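Local atomic coordinates of mRNA-binding protein PUF3 (Saccharomyces cerevisiae, PDB entry 3K49), a protein that binds the 3'-UTRs of mRNAs encoding mitochondrial proteins, promotes decay of COX17 mRNA by speeding its deadenylation, and brings transcripts close to mitochondria. Residues Q202-N207 with N237-I243; I213-I217 with E246-V251; F101-K106 with E132-L137. All coordinates share one frame; numbering follows the deposited sequence.

Interaction 1 (Q202-N207 with N237-I243); sequences QESILN and NKEMVDI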
loop_
_atom_site.group_PDB
_atom_site.type_symbol
_atom_site.label_atom_id
_atom_site.label_comp_id
_atom_site.label_asym_id
_atom_site.label_seq_id
_atom_site.Cartn_x
_atom_site.Cartn_y
_atom_site.Cartn_z
ATOM N N GLN A 202 10.243 13.545 7.454
ATOM C CA GLN A 202 10.107 12.333 8.260
ATOM C C GLN A 202 10.117 12.658 9.748
ATOM O O GLN A 202 9.402 12.038 10.525
ATOM C CB GLN A 202 11.208 11.326 7.927
ATOM C CG GLN A 202 11.263 10.944 6.463
ATOM C CD GLN A 202 12.350 9.939 6.156
ATOM O OE1 GLN A 202 12.740 9.148 7.009
ATOM N NE2 GLN A 202 12.836 9.961 4.931
ATOM N N GLU A 203 10.929 13.636 10.136
ATOM C CA GLU A 203 11.022 14.051 11.528
ATOM C C GLU A 203 9.689 14.655 11.949
ATOM O O GLU A 203 9.132 14.289 12.981
ATOM C CB GLU A 203 12.184 15.030 11.718
ATOM C CG GLU A 203 12.404 15.465 13.155
ATOM C CD GLU A 203 13.564 16.429 13.303
ATOM O OE1 GLU A 203 14.199 16.756 12.279
ATOM O OE2 GLU A 203 13.839 16.858 14.443
ATOM N N SER A 204 9.170 15.557 11.124
ATOM C CA SER A 204 7.892 16.219 11.389
ATOM C C SER A 204 6.741 15.229 11.552
ATOM O O SER A 204 5.802 15.461 12.315
ATOM C CB SER A 204 7.575 17.212 10.276
ATOM O OG SER A 204 6.215 17.612 10.330
ATOM N N ILE A 205 6.820 14.118 10.836
ATOM C CA ILE A 205 5.767 13.112 10.877
ATOM C C ILE A 205 5.900 12.181 12.081
ATOM O O ILE A 205 4.911 11.820 12.711
ATOM C CB ILE A 205 5.796 12.240 9.600
ATOM C CG1 ILE A 205 5.208 12.998 8.404
ATOM C CG2 ILE A 205 5.079 10.910 9.833
ATOM C CD1 ILE A 205 5.296 12.242 7.136
ATOM N N LEU A 206 7.131 11.764 12.360
ATOM C CA LEU A 206 7.406 10.798 13.416
ATOM C C LEU A 206 7.244 11.430 14.805
ATOM O O LEU A 206 7.010 10.735 15.796
ATOM C CB LEU A 206 8.808 10.220 13.246
ATOM C CG LEU A 206 8.971 9.351 11.999
ATOM C CD1 LEU A 206 10.429 8.932 11.818
ATOM C CD2 LEU A 206 8.050 8.150 12.059
ATOM N N ASN A 207 7.375 12.752 14.863
ATOM C CA ASN A 207 7.133 13.506 16.084
ATOM C C ASN A 207 5.667 13.502 16.521
ATOM O O ASN A 207 5.372 13.512 17.705
ATOM C CB ASN A 207 7.625 14.947 15.918
ATOM C CG ASN A 207 9.137 15.081 16.113
ATOM O OD1 ASN A 207 9.826 14.108 16.438
ATOM N ND2 ASN A 207 9.654 16.291 15.914
ATOM N N ASN A 237 17.628 8.100 8.874
ATOM C CA ASN A 237 17.905 9.252 9.727
ATOM C C ASN A 237 17.907 8.960 11.226
ATOM O O ASN A 237 17.563 7.862 11.662
ATOM C CB ASN A 237 16.938 10.399 9.406
ATOM C CG ASN A 237 15.491 9.942 9.324
ATOM O OD1 ASN A 237 14.897 9.542 10.323
ATOM N ND2 ASN A 237 14.915 10.009 8.128
ATOM N N LYS A 238 18.292 9.966 12.004
ATOM C CA LYS A 238 18.378 9.843 13.452
ATOM C C LYS A 238 17.011 9.585 14.086
ATOM O O LYS A 238 16.912 9.009 15.176
ATOM C CB LYS A 238 18.984 11.116 14.044
ATOM C CG LYS A 238 18.136 12.363 13.803
ATOM C CD LYS A 238 18.706 13.587 14.510
ATOM C CE LYS A 238 17.814 14.805 14.297
ATOM N NZ LYS A 238 18.316 16.005 15.024
ATOM N N GLU A 239 15.956 10.021 13.406
ATOM C CA GLU A 239 14.605 9.934 13.950
ATOM C C GLU A 239 14.027 8.531 13.774
ATOM O O GLU A 239 13.365 8.000 14.676
ATOM C CB GLU A 239 13.696 10.975 13.294
ATOM C CG GLU A 239 12.284 11.006 13.854
ATOM C CD GLU A 239 12.243 11.442 15.304
ATOM O OE1 GLU A 239 13.285 11.900 15.818
ATOM O OE2 GLU A 239 11.167 11.327 15.929
ATOM N N MET A 240 14.295 7.921 12.624
ATOM C CA MET A 240 13.867 6.547 12.380
ATOM C C MET A 240 14.455 5.598 13.423
ATOM O O MET A 240 13.725 4.838 14.072
ATOM C CB MET A 240 14.266 6.093 10.978
ATOM C CG MET A 240 13.392 6.659 9.871
ATOM S SD MET A 240 11.706 6.007 9.881
ATOM C CE MET A 240 11.101 6.590 8.289
ATOM N N VAL A 241 15.775 5.656 13.588
ATOM C CA VAL A 241 16.466 4.805 14.547
ATOM C C VAL A 241 15.835 4.877 15.951
ATOM O O VAL A 241 15.524 3.850 16.564
ATOM C CB VAL A 241 17.973 5.152 14.616
ATOM C CG1 VAL A 241 18.671 4.335 15.706
ATOM C CG2 VAL A 241 18.625 4.928 13.269
ATOM N N ASP A 242 15.643 6.088 16.459
ATOM C CA ASP A 242 15.024 6.261 17.767
ATOM C C ASP A 242 13.597 5.702 17.815
ATOM O O ASP A 242 13.236 5.001 18.763
ATOM C CB ASP A 242 15.001 7.736 18.157
ATOM C CG ASP A 242 16.380 8.282 18.464
ATOM O OD1 ASP A 242 17.311 7.472 18.652
ATOM O OD2 ASP A 242 16.532 9.521 18.517
ATOM N N ILE A 243 12.784 6.008 16.804
ATOM C CA ILE A 243 11.403 5.535 16.785
ATOM C C ILE A 243 11.355 4.018 16.643
ATOM O O ILE A 243 10.501 3.357 17.232
ATOM C CB ILE A 243 10.598 6.178 15.644
ATOM C CG1 ILE A 243 10.634 7.703 15.761
ATOM C CG2 ILE A 243 9.163 5.668 15.646
ATOM C CD1 ILE A 243 10.052 8.228 17.055
#
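The side-chain amide of Asn-237 works in two directions, and its ND2 makes the one hydrogen bond between the two segments, donating to OE1 of Gln-202 at 2.6 Å. The acceptor lies close to the Asn-237 amide plane, yet the donor stands above the carbonyl plane of Gln-202, 68° out of it, the two amide planes being steeply turned against each other. The other end of the Asn-237 amide caps helix 238-252: its OD1 accepts from Met-240 N at 2.9 Å and, weakly, from Glu-239 N. A chi1 of 48° brings the amide back over the helix start, and the turn about chi2 then points OD1 at the first N-H groups and ND2 at Gln-202. NE2 of Gln-202 is bonded in turn to Gly-197 O, so both ends of that amide are held. Cut back to an alanine, this position is likely to lose both the side-chain cap on the first-turn N-H groups and the donor to Gln-202 OE1.

Beside this polar corner the contact is largely apolar. Leu-206 CD1 reaches CG of Glu-239 at 3.4 Å and SD of Met-240 at 3.7 Å, meeting the methionine at about a right angle, while Leu-206 CB rests against Ile-243 CG1 at 4.0 Å. Glu-239 lends its aliphatic part to Leu-206 and then bends at chi2, carrying OE2 to within 3.1 Å of Asn-207 OD1. These are two acceptors, not a bond; Lys-210, which touches Glu-239 and binds Asn-207 OD1 weakly, probably eases the proximity. Two helices 26° apart, joining Pumilio repeats 5 and 6 through Leu-206 and its apolar neighbours, fit the stacked repeats of an alpha-helical solenoid.

Interaction 2 (I213-I217 with E246-V251); sequences IPYLI and EIIETV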
loop_
_atom_site.group_PDB
_atom_site.type_symbol
_atom_site.label_atom_id
_atom_site.label_comp_id
_atom_site.label_asym_id
_atom_site.label_seq_id
_atom_site.Cartn_x
_atom_site.Cartn_y
_atom_site.Cartn_z
ATOM N N ILE A 213 2.556 5.199 19.967
ATOM C CA ILE A 213 2.924 3.892 19.419
ATOM C C ILE A 213 2.030 2.755 19.891
ATOM O O ILE A 213 1.686 1.881 19.088
ATOM C CB ILE A 213 4.360 3.504 19.797
ATOM C CG1 ILE A 213 5.361 4.465 19.165
ATOM C CG2 ILE A 213 4.647 2.067 19.389
ATOM C CD1 ILE A 213 6.776 4.299 19.680
ATOM N N PRO A 214 1.674 2.736 21.198
ATOM C CA PRO A 214 0.709 1.740 21.691
ATOM C C PRO A 214 -0.629 1.731 20.940
ATOM O O PRO A 214 -1.138 0.654 20.634
ATOM C CB PRO A 214 0.482 2.153 23.151
ATOM C CG PRO A 214 1.747 2.834 23.566
ATOM C CD PRO A 214 2.286 3.509 22.301
ATOM N N TYR A 215 -1.202 2.896 20.653
ATOM C CA TYR A 215 -2.459 2.913 19.907
ATOM C C TYR A 215 -2.230 2.464 18.474
ATOM O O TYR A 215 -2.995 1.658 17.938
ATOM C CB TYR A 215 -3.118 4.292 19.929
ATOM C CG TYR A 215 -3.202 4.891 21.302
ATOM C CD1 TYR A 215 -2.328 5.901 21.697
ATOM C CD2 TYR A 215 -4.142 4.436 22.222
ATOM C CE1 TYR A 215 -2.395 6.453 22.977
ATOM C CE2 TYR A 215 -4.220 4.980 23.499
ATOM C CZ TYR A 215 -3.346 5.987 23.871
ATOM O OH TYR A 215 -3.425 6.527 25.133
ATOM N N LEU A 216 -1.178 2.989 17.854
ATOM C CA LEU A 216 -0.859 2.646 16.460
ATOM C C LEU A 216 -0.648 1.153 16.272
ATOM O O LEU A 216 -1.144 0.569 15.319
ATOM C CB LEU A 216 0.358 3.422 15.969
ATOM C CG LEU A 216 0.132 4.936 15.928
ATOM C CD1 LEU A 216 1.437 5.699 16.093
ATOM C CD2 LEU A 216 -0.581 5.347 14.655
ATOM N N ILE A 217 0.072 0.522 17.189
ATOM C CA ILE A 217 0.375 -0.895 17.033
ATOM C C ILE A 217 -0.887 -1.756 16.955
ATOM O O ILE A 217 -0.913 -2.791 16.291
ATOM C CB ILE A 217 1.310 -1.383 18.143
ATOM C CG1 ILE A 217 2.701 -0.773 17.960
ATOM C CG2 ILE A 217 1.373 -2.910 18.187
ATOM C CD1 ILE A 217 3.723 -1.300 18.988
ATOM N N GLU A 246 11.776 2.658 20.172
ATOM C CA GLU A 246 10.558 2.772 20.993
ATOM C C GLU A 246 9.498 1.761 20.587
ATOM O O GLU A 246 8.637 1.399 21.381
ATOM C CB GLU A 246 9.959 4.184 20.922
ATOM C CG GLU A 246 11.020 5.283 20.913
ATOM C CD GLU A 246 10.502 6.631 20.438
ATOM O OE1 GLU A 246 9.519 7.140 21.032
ATOM O OE2 GLU A 246 11.092 7.179 19.476
ATOM N N ILE A 247 9.539 1.327 19.334
ATOM C CA ILE A 247 8.565 0.355 18.870
ATOM C C ILE A 247 8.955 -1.003 19.420
ATOM O O ILE A 247 8.127 -1.704 19.990
ATOM C CB ILE A 247 8.461 0.316 17.340
ATOM C CG1 ILE A 247 7.904 1.638 16.809
ATOM C CG2 ILE A 247 7.573 -0.829 16.918
ATOM C CD1 ILE A 247 8.204 1.896 15.333
ATOM N N ILE A 248 10.225 -1.357 19.258
ATOM C CA ILE A 248 10.766 -2.570 19.843
ATOM C C ILE A 248 10.551 -2.594 21.371
ATOM O O ILE A 248 10.050 -3.570 21.944
ATOM C CB ILE A 248 12.276 -2.674 19.576
ATOM C CG1 ILE A 248 12.568 -2.705 18.073
ATOM C CG2 ILE A 248 12.845 -3.900 20.255
ATOM C CD1 ILE A 248 11.930 -3.874 17.336
ATOM N N GLU A 249 10.943 -1.513 22.033
ATOM C CA GLU A 249 10.806 -1.443 23.481
ATOM C C GLU A 249 9.360 -1.631 23.866
ATOM O O GLU A 249 9.075 -2.377 24.794
ATOM C CB GLU A 249 11.364 -0.132 24.032
ATOM C CG GLU A 249 12.885 -0.071 23.978
ATOM C CD GLU A 249 13.424 1.353 24.065
ATOM O OE1 GLU A 249 12.647 2.310 23.836
ATOM O OE2 GLU A 249 14.634 1.514 24.355
ATOM N N THR A 250 8.449 -1.000 23.128
ATOM C CA THR A 250 7.028 -1.111 23.444
ATOM C C THR A 250 6.522 -2.515 23.199
ATOM O O THR A 250 5.718 -3.023 23.971
ATOM C CB THR A 250 6.170 -0.119 22.655
ATOM O OG1 THR A 250 6.621 1.216 22.908
ATOM C CG2 THR A 250 4.721 -0.236 23.082
ATOM N N VAL A 251 7.000 -3.145 22.127
ATOM C CA VAL A 251 6.618 -4.522 21.834
ATOM C C VAL A 251 7.214 -5.466 22.882
ATOM O O VAL A 251 6.584 -6.449 23.286
ATOM C CB VAL A 251 7.074 -4.983 20.435
ATOM C CG1 VAL A 251 6.663 -6.429 20.209
ATOM C CG2 VAL A 251 6.498 -4.090 19.353
#
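Ile-213 makes the tight part of this contact, its CD1 pressed against CB of Glu-246 at 3.4 Å. The isoleucine keeps CG1 anti to its carbonyl carbon (chi1 -65°) and extends beyond it, which carries CD1 to the backbone of Glu-246 and to Ile-247 CG1, 4.1 Å away. Its other branch, CG2, faces OG1 of Thr-250. One turn further on, Ile-217 CD1 meets Val-251 CG2 at 4.0 Å, and helix 264-274 covers this buried end, packing on both residues.

The edge formed by Pro-214 and Thr-250 is looser and partly open to solvent: Pro-214 CG comes no nearer than 4.3 Å to Thr-250 CG2. The threonine hydroxyl turns back on its own helix and donates to Glu-246 O at 2.5 Å, nearly in line with the C=O bond. That oxygen also accepts from Thr-250 N, so two donors of a single residue grip it.

Crossing at -76°, helix 213-218 of Pumilio repeat 6 packs on the helix running from repeat 6 into repeat 7 of the alpha-helical solenoid. With no hydrogen bond between the segments and aliphatic carbons doing the touching, the junction probably depends mainly on the fit of aliphatic groups.

Interaction 3 (F101-K106 with E132-L137); sequences FKGNMK and ELVLEL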
loop_
_atom_site.group_PDB
_atom_site.type_symbol
_atom_site.label_atom_id
_atom_site.label_comp_id
_atom_site.label_asym_id
_atom_site.label_seq_id
_atom_site.Cartn_x
_atom_site.Cartn_y
_atom_site.Cartn_z
ATOM N N PHE A 101 -7.184 20.225 -18.849
ATOM C CA PHE A 101 -7.287 19.819 -17.451
ATOM C C PHE A 101 -7.106 21.031 -16.544
ATOM O O PHE A 101 -7.707 21.104 -15.464
ATOM C CB PHE A 101 -6.281 18.714 -17.103
ATOM C CG PHE A 101 -6.558 17.399 -17.782
ATOM C CD1 PHE A 101 -7.795 17.145 -18.371
ATOM C CD2 PHE A 101 -5.588 16.406 -17.816
ATOM C CE1 PHE A 101 -8.058 15.926 -19.005
ATOM C CE2 PHE A 101 -5.841 15.180 -18.435
ATOM C CZ PHE A 101 -7.080 14.936 -19.034
ATOM N N LYS A 102 -6.299 21.990 -17.001
ATOM C CA LYS A 102 -6.054 23.229 -16.260
ATOM C C LYS A 102 -7.348 23.883 -15.793
ATOM O O LYS A 102 -8.247 24.132 -16.594
ATOM C CB LYS A 102 -5.251 24.222 -17.099
ATOM C CG LYS A 102 -3.786 23.853 -17.277
ATOM C CD LYS A 102 -3.072 24.934 -18.076
ATOM C CE LYS A 102 -2.005 24.358 -19.003
ATOM N NZ LYS A 102 -1.511 25.381 -19.971
ATOM N N GLY A 103 -7.429 24.149 -14.490
ATOM C CA GLY A 103 -8.609 24.739 -13.875
ATOM C C GLY A 103 -9.636 23.701 -13.473
ATOM O O GLY A 103 -10.663 24.043 -12.895
ATOM N N ASN A 104 -9.359 22.433 -13.782
ATOM C CA ASN A 104 -10.313 21.352 -13.542
ATOM C C ASN A 104 -9.741 20.204 -12.751
ATOM O O ASN A 104 -10.402 19.180 -12.596
ATOM C CB ASN A 104 -10.860 20.808 -14.861
ATOM C CG ASN A 104 -11.430 21.894 -15.742
ATOM O OD1 ASN A 104 -12.422 22.528 -15.389
ATOM N ND2 ASN A 104 -10.798 22.121 -16.897
ATOM N N MET A 105 -8.521 20.369 -12.250
ATOM C CA MET A 105 -7.871 19.302 -11.499
ATOM C C MET A 105 -8.742 18.716 -10.413
ATOM O O MET A 105 -8.933 17.503 -10.378
ATOM C CB MET A 105 -6.541 19.755 -10.892
ATOM C CG MET A 105 -5.333 19.269 -11.659
ATOM S SD MET A 105 -5.262 17.467 -11.775
ATOM C CE MET A 105 -4.408 17.038 -10.255
ATOM N N LYS A 106 -9.253 19.573 -9.525
ATOM C CA LYS A 106 -9.985 19.114 -8.347
ATOM C C LYS A 106 -11.181 18.274 -8.752
ATOM O O LYS A 106 -11.369 17.151 -8.273
ATOM C CB LYS A 106 -10.425 20.300 -7.483
ATOM C CG LYS A 106 -10.847 19.913 -6.076
ATOM C CD LYS A 106 -10.830 21.112 -5.144
ATOM C CE LYS A 106 -11.671 20.848 -3.913
ATOM N NZ LYS A 106 -11.607 21.973 -2.938
ATOM N N GLU A 132 2.337 21.856 -12.138
ATOM C CA GLU A 132 1.357 22.852 -12.557
ATOM C C GLU A 132 -0.071 22.382 -12.286
ATOM O O GLU A 132 -0.890 23.140 -11.764
ATOM C CB GLU A 132 1.549 23.148 -14.042
ATOM C CG GLU A 132 0.842 24.376 -14.570
ATOM C CD GLU A 132 1.032 24.526 -16.080
ATOM O OE1 GLU A 132 0.056 24.881 -16.773
ATOM O OE2 GLU A 132 2.154 24.272 -16.580
ATOM N N LEU A 133 -0.363 21.132 -12.640
ATOM C CA LEU A 133 -1.668 20.522 -12.359
ATOM C C LEU A 133 -1.913 20.278 -10.862
ATOM O O LEU A 133 -2.981 20.588 -10.337
ATOM C CB LEU A 133 -1.817 19.201 -13.122
ATOM C CG LEU A 133 -2.078 19.306 -14.624
ATOM C CD1 LEU A 133 -2.242 17.918 -15.208
ATOM C CD2 LEU A 133 -3.320 20.173 -14.922
ATOM N N VAL A 134 -0.919 19.710 -10.189
ATOM C CA VAL A 134 -1.052 19.380 -8.778
ATOM C C VAL A 134 -1.241 20.613 -7.880
ATOM O O VAL A 134 -1.954 20.548 -6.884
ATOM C CB VAL A 134 0.132 18.515 -8.292
ATOM C CG1 VAL A 134 0.095 18.375 -6.785
ATOM C CG2 VAL A 134 0.085 17.141 -8.971
ATOM N N LEU A 135 -0.620 21.732 -8.249
ATOM C CA LEU A 135 -0.767 22.989 -7.508
ATOM C C LEU A 135 -2.219 23.400 -7.305
ATOM O O LEU A 135 -2.528 24.196 -6.415
ATOM C CB LEU A 135 -0.005 24.120 -8.206
ATOM C CG LEU A 135 1.341 24.507 -7.594
ATOM C CD1 LEU A 135 2.432 24.575 -8.637
ATOM C CD2 LEU A 135 1.228 25.821 -6.861
ATOM N N GLU A 136 -3.110 22.870 -8.134
ATOM C CA GLU A 136 -4.521 23.238 -8.065
ATOM C C GLU A 136 -5.192 22.568 -6.886
ATOM O O GLU A 136 -6.348 22.878 -6.563
ATOM C CB GLU A 136 -5.248 22.849 -9.350
ATOM C CG GLU A 136 -4.811 23.635 -10.566
ATOM C CD GLU A 136 -5.573 23.245 -11.820
ATOM O OE1 GLU A 136 -6.786 22.941 -11.713
ATOM O OE2 GLU A 136 -4.957 23.252 -12.914
ATOM N N LEU A 137 -4.466 21.641 -6.266
ATOM C CA LEU A 137 -4.980 20.886 -5.137
ATOM C C LEU A 137 -4.377 21.408 -3.842
ATOM O O LEU A 137 -4.609 20.839 -2.774
ATOM C CB LEU A 137 -4.681 19.393 -5.304
ATOM C CG LEU A 137 -5.251 18.717 -6.553
ATOM C CD1 LEU A 137 -4.650 17.321 -6.742
ATOM C CD2 LEU A 137 -6.763 18.651 -6.504
#
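A type II beta turn from Phe-101 to Asn-104, at the start of Pumilio repeat 3 and leading into helix 105-110, meets the carboxylate of Glu-136 from a segment spanning the junction of repeats 3 and 4. Gly-103 N points almost straight at Glu-136 OE2, at 3.1 Å and 171°, meeting it on the syn side but out of the carboxylate plane; a weak second bond goes to OE1. Met-105 N, in the first turn of the helix, donates to OE1 at 3.1 Å from above that plane. The side chain of the N-cap residue Asn-104 does not cap the helix but donates through ND2 to Gln-100 O.

Alongside the carboxylate, Met-105 lies across Leu-133 and Leu-137 at about right angles. Bends at chi2 and chi3 curl its chain, setting CG 3.8 Å from Leu-133 CB and CE 3.5 Å from Leu-137 CD1. On the exposed flank Lys-102 NZ is paired chiefly with Asp-99, and makes a long salt bridge to Glu-132 OE1 at 3.6 Å.

An anionic group facing the N-terminus of helix 105-110 would probably be favoured by the helix dipole, while the methionine adds apolar contact between the same two segments.

In the fold
Interactions 1 and 2 share helix 238-252: its first turns meet helix 199-207, and its later turns meet helix 213-218, which follows 199-207 in the chain. Through this shared helix one element is packed successively against two neighbours; the centres are 14 Å apart, and the segments alternate along the sequence. Interaction 3 closes earlier in the chain, its centre about 32 Å from that of interaction 1 and 39 Å from that of interaction 2, and touches neither. All three lie within the Pumilio homology domain, which binds the RNA. By nearest atoms, interaction 2 comes within about 7 Å of the bound RNA, against about 12 Å for interaction 3 and 14 Å for interaction 1.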